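Local coordinates for fiber protein 2 (Fowl adenovirus 1, PDB 2VTW) that forms the trimeric head of the viral short fibre and probably mediates initial attachment of the virion to its host-cell receptor, at residues Ser24-Phe29 and Asn120-Ala125; Leu44-Tyr49 and Ile167-Gln172; Gly129-Tyr134 and Asp148-Val153. One frame throughout, in Å; residues are numbered along the deposited sequence.

Contact 1 (Ser24-Phe29 and Asn120-Ala125); sequences SSNNPF and NIPYYA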
loop_
_atom_site.group_PDB
_atom_site.type_symbol
_atom_site.label_atom_id
_atom_site.label_comp_id
_atom_site.label_asym_id
_atom_site.label_seq_id
_atom_site.Cartn_x
_atom_site.Cartn_y
_atom_site.Cartn_z
ATOM N N SER A 24 19.362 -13.489 -8.646
ATOM C CA SER A 24 20.244 -13.408 -7.476
ATOM C C SER A 24 21.581 -14.134 -7.645
ATOM O O SER A 24 22.480 -13.991 -6.801
ATOM C CB SER A 24 19.539 -13.912 -6.212
ATOM O OG SER A 24 19.056 -15.229 -6.375
ATOM N N SER A 25 21.708 -14.913 -8.723
ATOM C CA SER A 25 22.976 -15.605 -9.059
ATOM C C SER A 25 23.794 -14.869 -10.129
ATOM O O SER A 25 24.769 -15.409 -10.648
ATOM C CB SER A 25 22.703 -17.052 -9.480
ATOM O OG SER A 25 22.494 -17.840 -8.322
ATOM N N ASN A 26 23.381 -13.637 -10.422
ATOM C CA ASN A 26 24.061 -12.711 -11.335
ATOM C C ASN A 26 23.902 -13.032 -12.813
ATOM O O ASN A 26 24.658 -12.540 -13.654
ATOM C CB ASN A 26 25.523 -12.507 -10.929
ATOM C CG ASN A 26 25.651 -11.579 -9.735
ATOM O OD1 ASN A 26 25.328 -10.393 -9.831
ATOM N ND2 ASN A 26 26.097 -12.112 -8.602
ATOM N N ASN A 27 22.873 -13.803 -13.143
ATOM C CA ASN A 27 22.562 -14.090 -14.542
ATOM C C ASN A 27 21.490 -13.131 -14.999
ATOM O O ASN A 27 20.423 -13.081 -14.389
ATOM C CB ASN A 27 22.113 -15.549 -14.703
ATOM C CG ASN A 27 23.159 -16.525 -14.189
ATOM O OD1 ASN A 27 24.294 -16.553 -14.676
ATOM N ND2 ASN A 27 22.799 -17.303 -13.175
ATOM N N PRO A 28 21.784 -12.314 -16.027
ATOM C CA PRO A 28 20.731 -11.489 -16.599
ATOM C C PRO A 28 19.745 -12.291 -17.413
ATOM O O PRO A 28 20.027 -13.430 -17.789
ATOM C CB PRO A 28 21.483 -10.516 -17.528
ATOM C CG PRO A 28 22.890 -10.624 -17.160
ATOM C CD PRO A 28 23.083 -12.021 -16.650
ATOM N N PHE A 29 18.607 -11.677 -17.697
ATOM C CA PHE A 29 17.598 -12.284 -18.531
ATOM C C PHE A 29 16.672 -11.182 -18.966
ATOM O O PHE A 29 16.786 -10.054 -18.506
ATOM C CB PHE A 29 16.840 -13.411 -17.786
ATOM C CG PHE A 29 16.042 -12.937 -16.578
ATOM C CD1 PHE A 29 14.689 -12.618 -16.706
ATOM C CD2 PHE A 29 16.648 -12.812 -15.320
ATOM C CE1 PHE A 29 13.938 -12.182 -15.608
ATOM C CE2 PHE A 29 15.902 -12.373 -14.217
ATOM C CZ PHE A 29 14.538 -12.073 -14.368
ATOM N N ASN A 120 30.788 -4.181 -11.971
ATOM C CA ASN A 120 30.125 -5.210 -12.805
ATOM C C ASN A 120 29.703 -6.513 -12.056
ATOM O O ASN A 120 30.019 -7.641 -12.485
ATOM C CB ASN A 120 30.985 -5.510 -14.054
ATOM C CG ASN A 120 30.977 -4.342 -15.080
ATOM O OD1 ASN A 120 31.868 -3.468 -15.070
ATOM N ND2 ASN A 120 29.966 -4.331 -15.963
ATOM N N ILE A 121 29.028 -6.323 -10.920
ATOM C CA ILE A 121 28.169 -7.328 -10.294
ATOM C C ILE A 121 26.779 -6.807 -10.662
ATOM O O ILE A 121 26.364 -5.761 -10.171
ATOM C CB ILE A 121 28.374 -7.374 -8.756
ATOM C CG1 ILE A 121 29.869 -7.510 -8.409
ATOM C CG2 ILE A 121 27.576 -8.515 -8.098
ATOM C CD1 ILE A 121 30.192 -7.272 -6.923
ATOM N N PRO A 122 26.086 -7.465 -11.608
ATOM C CA PRO A 122 24.859 -6.849 -12.104
ATOM C C PRO A 122 23.610 -7.041 -11.216
ATOM O O PRO A 122 22.608 -6.384 -11.465
ATOM C CB PRO A 122 24.656 -7.530 -13.460
ATOM C CG PRO A 122 25.233 -8.867 -13.275
ATOM C CD PRO A 122 26.355 -8.749 -12.277
ATOM N N TYR A 123 23.672 -7.932 -10.222
ATOM C CA TYR A 123 22.560 -8.114 -9.279
ATOM C C TYR A 123 22.703 -7.286 -7.987
ATOM O O TYR A 123 23.697 -7.394 -7.244
ATOM C CB TYR A 123 22.375 -9.587 -8.907
ATOM C CG TYR A 123 21.336 -9.837 -7.835
ATOM C CD1 TYR A 123 19.978 -9.760 -8.123
ATOM C CD2 TYR A 123 21.717 -10.173 -6.539
ATOM C CE1 TYR A 123 19.004 -10.022 -7.135
ATOM C CE2 TYR A 123 20.757 -10.425 -5.536
ATOM C CZ TYR A 123 19.406 -10.340 -5.851
ATOM O OH TYR A 123 18.484 -10.589 -4.872
ATOM N N TYR A 124 21.678 -6.476 -7.730
ATOM C CA TYR A 124 21.534 -5.797 -6.454
ATOM C C TYR A 124 20.259 -6.308 -5.739
ATOM O O TYR A 124 19.178 -6.295 -6.328
ATOM C CB TYR A 124 21.441 -4.294 -6.696
ATOM C CG TYR A 124 21.317 -3.487 -5.419
ATOM C CD1 TYR A 124 22.442 -3.171 -4.665
ATOM C CD2 TYR A 124 20.081 -3.035 -4.968
ATOM C CE1 TYR A 124 22.345 -2.444 -3.504
ATOM C CE2 TYR A 124 19.982 -2.297 -3.793
ATOM C CZ TYR A 124 21.116 -2.016 -3.074
ATOM O OH TYR A 124 21.054 -1.289 -1.923
ATOM N N ALA A 125 20.411 -6.744 -4.484
ATOM C CA ALA A 125 19.292 -7.177 -3.617
ATOM C C ALA A 125 18.669 -5.984 -2.892
ATOM O O ALA A 125 19.265 -5.449 -1.957
ATOM C CB ALA A 125 19.782 -8.192 -2.583
#

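Contact 2 (Leu44-Tyr49 and Ile167-Gln172); sequences LTTSLY and IAFTFQ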
loop_
_atom_site.group_PDB
_atom_site.type_symbol
_atom_site.label_atom_id
_atom_site.label_comp_id
_atom_site.label_asym_id
_atom_site.label_seq_id
_atom_site.Cartn_x
_atom_site.Cartn_y
_atom_site.Cartn_z
ATOM N N LEU A 44 5.437 10.197 -5.297
ATOM C CA LEU A 44 5.543 9.316 -6.434
ATOM C C LEU A 44 4.836 7.984 -6.189
ATOM O O LEU A 44 5.191 7.250 -5.271
ATOM C CB LEU A 44 7.028 9.041 -6.715
ATOM C CG LEU A 44 7.379 8.307 -8.013
ATOM C CD1 LEU A 44 6.990 9.176 -9.289
ATOM C CD2 LEU A 44 8.849 7.942 -7.985
ATOM N N THR A 45 3.868 7.670 -7.044
ATOM C CA THR A 45 3.191 6.360 -7.047
ATOM C C THR A 45 3.566 5.658 -8.348
ATOM O O THR A 45 3.381 6.224 -9.416
ATOM C CB THR A 45 1.657 6.493 -6.989
ATOM O OG1 THR A 45 1.270 7.113 -5.767
ATOM C CG2 THR A 45 0.995 5.126 -7.080
ATOM N N THR A 46 4.112 4.455 -8.213
ATOM C CA THR A 46 4.605 3.633 -9.282
ATOM C C THR A 46 3.812 2.320 -9.342
ATOM O O THR A 46 3.809 1.550 -8.380
ATOM C CB THR A 46 6.104 3.308 -9.036
ATOM O OG1 THR A 46 6.878 4.516 -9.131
ATOM C CG2 THR A 46 6.643 2.247 -10.027
ATOM N N SER A 47 3.153 2.064 -10.466
ATOM C CA SER A 47 2.502 0.771 -10.741
ATOM C C SER A 47 3.303 0.012 -11.786
ATOM O O SER A 47 3.571 0.530 -12.877
ATOM C CB SER A 47 1.067 0.970 -11.218
ATOM O OG SER A 47 0.505 -0.263 -11.649
ATOM N N LEU A 48 3.692 -1.211 -11.436
ATOM C CA LEU A 48 4.567 -2.042 -12.250
ATOM C C LEU A 48 4.032 -3.484 -12.468
ATOM O O LEU A 48 3.837 -4.216 -11.507
ATOM C CB LEU A 48 5.950 -2.124 -11.589
ATOM C CG LEU A 48 7.006 -2.960 -12.307
ATOM C CD1 LEU A 48 7.370 -2.253 -13.630
ATOM C CD2 LEU A 48 8.241 -3.210 -11.449
ATOM N N TYR A 49 3.810 -3.887 -13.717
ATOM C CA TYR A 49 3.631 -5.304 -14.053
ATOM C C TYR A 49 4.922 -5.872 -14.668
ATOM O O TYR A 49 5.614 -5.176 -15.426
ATOM C CB TYR A 49 2.525 -5.507 -15.060
ATOM C CG TYR A 49 1.120 -5.110 -14.663
ATOM C CD1 TYR A 49 0.245 -6.032 -14.054
ATOM C CD2 TYR A 49 0.641 -3.854 -14.951
ATOM C CE1 TYR A 49 -1.055 -5.675 -13.738
ATOM C CE2 TYR A 49 -0.622 -3.496 -14.633
ATOM C CZ TYR A 49 -1.474 -4.398 -14.027
ATOM O OH TYR A 49 -2.758 -3.968 -13.736
ATOM N N ILE A 167 14.588 3.323 -8.055
ATOM C CA ILE A 167 13.847 2.340 -7.247
ATOM C C ILE A 167 14.205 0.892 -7.636
ATOM O O ILE A 167 13.969 0.492 -8.754
ATOM C CB ILE A 167 12.281 2.523 -7.362
ATOM C CG1 ILE A 167 11.885 4.003 -7.318
ATOM C CG2 ILE A 167 11.571 1.672 -6.241
ATOM C CD1 ILE A 167 10.491 4.329 -7.815
ATOM N N ALA A 168 14.759 0.127 -6.702
ATOM C CA ALA A 168 14.999 -1.299 -6.882
ATOM C C ALA A 168 13.778 -2.095 -6.384
ATOM O O ALA A 168 13.303 -1.869 -5.260
ATOM C CB ALA A 168 16.251 -1.740 -6.141
ATOM N N PHE A 169 13.268 -2.977 -7.244
ATOM C CA PHE A 169 12.201 -3.931 -6.913
ATOM C C PHE A 169 12.814 -5.307 -6.958
ATOM O O PHE A 169 13.221 -5.744 -8.026
ATOM C CB PHE A 169 11.087 -3.902 -7.946
ATOM C CG PHE A 169 10.241 -2.665 -7.932
ATOM C CD1 PHE A 169 8.951 -2.700 -7.454
ATOM C CD2 PHE A 169 10.713 -1.479 -8.464
ATOM C CE1 PHE A 169 8.155 -1.579 -7.464
ATOM C CE2 PHE A 169 9.910 -0.326 -8.473
ATOM C CZ PHE A 169 8.646 -0.367 -7.972
ATOM N N THR A 170 12.919 -5.990 -5.823
ATOM C CA THR A 170 13.415 -7.366 -5.825
ATOM C C THR A 170 12.260 -8.328 -5.567
ATOM O O THR A 170 11.604 -8.276 -4.511
ATOM C CB THR A 170 14.605 -7.603 -4.886
ATOM O OG1 THR A 170 15.704 -6.743 -5.243
ATOM C CG2 THR A 170 15.084 -9.050 -4.971
ATOM N N PHE A 171 12.023 -9.183 -6.558
ATOM C CA PHE A 171 10.952 -10.175 -6.549
ATOM C C PHE A 171 11.479 -11.434 -5.916
ATOM O O PHE A 171 12.439 -12.013 -6.404
ATOM C CB PHE A 171 10.472 -10.431 -7.972
ATOM C CG PHE A 171 9.845 -9.222 -8.611
ATOM C CD1 PHE A 171 8.476 -9.129 -8.743
ATOM C CD2 PHE A 171 10.625 -8.168 -9.076
ATOM C CE1 PHE A 171 7.879 -8.008 -9.313
ATOM C CE2 PHE A 171 10.039 -7.033 -9.652
ATOM C CZ PHE A 171 8.679 -6.952 -9.782
ATOM N N GLN A 172 10.854 -11.853 -4.822
ATOM C CA GLN A 172 11.337 -12.957 -4.031
ATOM C C GLN A 172 10.354 -14.134 -4.138
ATOM O O GLN A 172 9.326 -14.169 -3.432
ATOM C CB GLN A 172 11.522 -12.503 -2.593
ATOM C CG GLN A 172 12.269 -11.148 -2.501
ATOM C CD GLN A 172 12.594 -10.718 -1.097
ATOM O OE1 GLN A 172 13.510 -9.914 -0.884
ATOM N NE2 GLN A 172 11.869 -11.257 -0.114
#

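Contact 3 (Gly129-Tyr134 and Asp148-Val153); sequences GVLESY and DVRMQV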
loop_
_atom_site.group_PDB
_atom_site.type_symbol
_atom_site.label_atom_id
_atom_site.label_comp_id
_atom_site.label_asym_id
_atom_site.label_seq_id
_atom_site.Cartn_x
_atom_site.Cartn_y
_atom_site.Cartn_z
ATOM N N GLY A 129 13.009 -1.306 3.199
ATOM C CA GLY A 129 11.786 -0.713 2.731
ATOM C C GLY A 129 10.655 -1.719 2.918
ATOM O O GLY A 129 10.803 -2.720 3.634
ATOM N N VAL A 130 9.518 -1.434 2.304
ATOM C CA VAL A 130 8.332 -2.239 2.491
ATOM C C VAL A 130 8.483 -3.553 1.712
ATOM O O VAL A 130 9.078 -3.568 0.635
ATOM C CB VAL A 130 7.053 -1.489 2.025
ATOM C CG1 VAL A 130 6.961 -1.434 0.517
ATOM C CG2 VAL A 130 5.799 -2.142 2.616
ATOM N N LEU A 131 7.914 -4.624 2.264
ATOM C CA LEU A 131 7.789 -5.918 1.586
ATOM C C LEU A 131 6.316 -6.202 1.358
ATOM O O LEU A 131 5.555 -6.287 2.332
ATOM C CB LEU A 131 8.393 -7.032 2.453
ATOM C CG LEU A 131 8.397 -8.420 1.819
ATOM C CD1 LEU A 131 9.443 -8.505 0.687
ATOM C CD2 LEU A 131 8.584 -9.501 2.875
ATOM N N GLU A 132 5.902 -6.305 0.099
ATOM C CA GLU A 132 4.519 -6.584 -0.254
ATOM C C GLU A 132 4.376 -8.005 -0.809
ATOM O O GLU A 132 5.247 -8.476 -1.519
ATOM C CB GLU A 132 4.056 -5.597 -1.314
ATOM C CG GLU A 132 3.944 -4.137 -0.840
ATOM C CD GLU A 132 2.703 -3.824 -0.006
ATOM O OE1 GLU A 132 2.013 -4.738 0.552
ATOM O OE2 GLU A 132 2.422 -2.609 0.083
ATOM N N SER A 133 3.264 -8.669 -0.515
ATOM C CA SER A 133 3.063 -10.066 -0.919
ATOM C C SER A 133 2.125 -10.176 -2.098
ATOM O O SER A 133 1.057 -9.609 -2.082
ATOM C CB SER A 133 2.550 -10.898 0.265
ATOM O OG SER A 133 3.451 -10.794 1.386
ATOM N N TYR A 134 2.549 -10.890 -3.145
ATOM C CA TYR A 134 1.711 -11.094 -4.337
ATOM C C TYR A 134 1.617 -12.563 -4.693
ATOM O O TYR A 134 2.498 -13.364 -4.387
ATOM C CB TYR A 134 2.265 -10.344 -5.583
ATOM C CG TYR A 134 2.338 -8.885 -5.376
ATOM C CD1 TYR A 134 1.379 -8.026 -5.898
ATOM C CD2 TYR A 134 3.371 -8.354 -4.625
ATOM C CE1 TYR A 134 1.459 -6.656 -5.654
ATOM C CE2 TYR A 134 3.454 -7.017 -4.381
ATOM C CZ TYR A 134 2.494 -6.179 -4.884
ATOM O OH TYR A 134 2.651 -4.849 -4.602
ATOM N N ASP A 148 7.012 -12.227 -2.921
ATOM C CA ASP A 148 7.053 -10.978 -2.185
ATOM C C ASP A 148 7.972 -10.043 -2.950
ATOM O O ASP A 148 8.963 -10.499 -3.545
ATOM C CB ASP A 148 7.629 -11.200 -0.808
ATOM C CG ASP A 148 6.717 -12.030 0.083
ATOM O OD1 ASP A 148 5.481 -11.947 -0.089
ATOM O OD2 ASP A 148 7.263 -12.721 0.961
ATOM N N VAL A 149 7.643 -8.751 -2.946
ATOM C CA VAL A 149 8.498 -7.738 -3.550
ATOM C C VAL A 149 8.990 -6.731 -2.500
ATOM O O VAL A 149 8.174 -6.062 -1.839
ATOM C CB VAL A 149 7.747 -6.996 -4.673
ATOM C CG1 VAL A 149 8.724 -6.124 -5.469
ATOM C CG2 VAL A 149 7.020 -8.000 -5.605
ATOM N N ARG A 150 10.311 -6.653 -2.333
ATOM C CA ARG A 150 10.958 -5.587 -1.556
ATOM C C ARG A 150 11.200 -4.361 -2.434
ATOM O O ARG A 150 11.716 -4.475 -3.533
ATOM C CB ARG A 150 12.268 -6.074 -0.968
ATOM C CG ARG A 150 12.947 -5.072 -0.005
ATOM C CD ARG A 150 12.255 -5.022 1.307
ATOM N NE ARG A 150 12.366 -6.279 2.031
ATOM C CZ ARG A 150 11.872 -6.507 3.242
ATOM N NH1 ARG A 150 11.191 -5.577 3.879
ATOM N NH2 ARG A 150 12.068 -7.688 3.820
ATOM N N MET A 151 10.817 -3.179 -1.948
ATOM C CA MET A 151 10.944 -1.959 -2.729
ATOM C C MET A 151 11.804 -0.925 -1.967
ATOM O O MET A 151 11.516 -0.588 -0.807
ATOM C CB MET A 151 9.574 -1.420 -3.075
ATOM C CG MET A 151 8.655 -2.455 -3.759
ATOM S SD MET A 151 6.932 -1.985 -3.615
ATOM C CE MET A 151 6.140 -3.569 -3.785
ATOM N N GLN A 152 12.877 -0.460 -2.627
ATOM C CA GLN A 152 13.905 0.329 -1.982
ATOM C C GLN A 152 14.451 1.389 -2.943
ATOM O O GLN A 152 15.093 1.066 -3.956
ATOM C CB GLN A 152 15.031 -0.571 -1.494
ATOM C CG GLN A 152 16.167 0.140 -0.723
ATOM C CD GLN A 152 17.409 -0.722 -0.674
ATOM O OE1 GLN A 152 17.472 -1.706 0.062
ATOM N NE2 GLN A 152 18.400 -0.378 -1.490
ATOM N N VAL A 153 14.177 2.656 -2.640
ATOM C CA VAL A 153 14.864 3.748 -3.346
ATOM C C VAL A 153 16.355 3.686 -2.956
ATOM O O VAL A 153 16.706 3.628 -1.777
ATOM C CB VAL A 153 14.270 5.091 -3.008
ATOM C CG1 VAL A 153 15.151 6.230 -3.541
ATOM C CG2 VAL A 153 12.867 5.179 -3.568
#

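Contact 1 (Ser24-Phe29 and Asn120-Ala125)
Ile-121, Pro-122 and Tyr-123 lie in the loop that precedes strand 129-140, and they meet Asn-26 and Ser-24 in the turn of the beta hairpin formed by strands 4-23 and 28-40. The contact is therefore loop against hairpin turn, at the surface of the fibre head. At Ile-121 it is light: the branch methyl CG2 comes to 3.4 Å from Asn-26 OD1, while the longer CG1 arm leads away. Pro-122 follows with the CD and CG atoms of its ring, CD lying 3.1 Å from the same Asn-26 OD1 and CG near the Asn-26 carbonyl oxygen. Tyr-123 supplies the polar link. Its backbone N donates to Asn-26 OD1 over 3.0 Å, with an N-H...O angle of 148°, and the donor approaches almost in line with the amide C=O bond. One side-chain oxygen thus receives the backbone N-H while the isoleucine methyl, the proline CD and Tyr-123 CB gather round it. The amide and the tyrosine ring stand nearly at right angles. With CG of Tyr-123 swung opposite its own backbone N (chi1 174°), the ring is carried alongside the turn to Ser-24. There the evidence for a CH-pi contact is direct: Ser-24 CA stands 3.4 Å from the Tyr-123 ring centroid, only 4° from the ring normal, and Ser-24 CB adds a 3.6 Å approach to Tyr-123 CZ. Strand 71-76 touches the same region, Tyr-71 and Thr-73 both reaching the Tyr-123 side chain, and Ser-25 OG binds Val-65 O. Further along, the loop passes the opposite face of the Tyr-123 ring, where Ala-125 N sits 3.8 Å above the ring plane, toward the rim.

Contact 2 (Leu44-Tyr49 and Ile167-Gln172)
The hydrophobic interior of the head's beta-sandwich is filled here by Leu-44, Thr-46 and Leu-48 of strand 43-53, which face Ile-167, Phe-169 and Phe-171 of strand 163-173. Two measurements establish face-to-face packing rather than edge pairing: the axes of the two segments approach no closer than 11.1 Å, and their N-to-C directions differ by 39°. Alternate residues of each strand point inward, and all six that touch are buried. At one end Leu-44 and Ile-167 reach for each other tip to tip, CD2 of the leucine 4.0 Å from CD1 of the isoleucine. The same Ile-167 CD1 slides past Thr-46, whose OG1 is 3.8 Å away. That hydroxyl has its polar partner elsewhere, a hydrogen bond with Gln-37 NE2 of strand 28-40, so a polar atom is accommodated in the core. The other branch of Thr-46, CG2, comes 3.9 Å from Phe-169 CZ on an oblique line. Leu-48 carries the largest share of the contact. Its CG lies opposite the backbone N (chi1 180°), which extends the side chain across the gap, and CD2 settles over the middle of the Phe-169 ring. There it is 4.1 Å from the ring centroid and 10° off the ring normal, a CH-pi contact. Around this core, Phe-169 also packs on Val-76 and Met-151, Phe-171 stacks with Phe-72, and Ser-47, which points the other way, rests on Pro-197 of the second subunit. One methyl therefore serves two rings in different ways: Leu-48 CD2 covers a face of Phe-169 and meets the edge of Phe-171 near its plane, 4.1 Å from Phe-171 CZ.

Contact 3 (Gly129-Tyr134 and Asp148-Val153)
Glu-132 and Val-149 form an antiparallel hydrogen-bonded pair between segments whose axes lie 4.5 Å apart at 157°, with Glu-132 N to Val-149 O at 3.0 Å and Val-149 N to Glu-132 O at 2.8 Å. On the face carrying Leu-131 and Ser-133, Ser-133 OG donates to Asp-148 OD1 over 2.8 Å, meeting the carboxylate from above its plane. Arg-150 bends at chi2 and chi3, which folds its guanidinium back over the neighbouring strand; NH1 then donates to Gly-129 O at 2.9 Å (149°), with the oxygen close to the guanidinium plane. Leu-131 CB covers one face of that group, 3.5 Å from Arg-150 NH1. These strands are the arms of a beta hairpin at the trimer interface: residues 129-131 pair with a strand of the third subunit and 133-134 with one of the second. Glu-132 meets Glu-132 of both other subunits, a gathering of carboxylates that may raise their proton affinity. On the opposite face, Tyr-134 CD2 packs 3.8 Å from Val-149 CG2, and Met-151 CE lies 3.7 Å from Glu-132 CG while reaching the edge of the Tyr-134 ring.

In the fold
All three contacts belong to the beta-sandwich of one fibre head. Contacts 2 and 3 are close, their centres about 8 Å apart, because strands 147-157 and 163-173 are sheet neighbours; Ala-168 N lies 2.9 Å from Gln-152 O, a probable hydrogen bond. Contact 1 lies at the surface, about 17 Å from contact 2 and 18 Å from contact 3, centre to centre. Tyr-124 OH nevertheless bonds Gln-152 NE2, linking its loop to the hairpin strand. Along the chain, both segments of contact 1 precede those of contact 3, contacts 1 and 2 interleave, and contact 2 spans contact 3. Surface loops, core and trimer interface are thus joined within one domain.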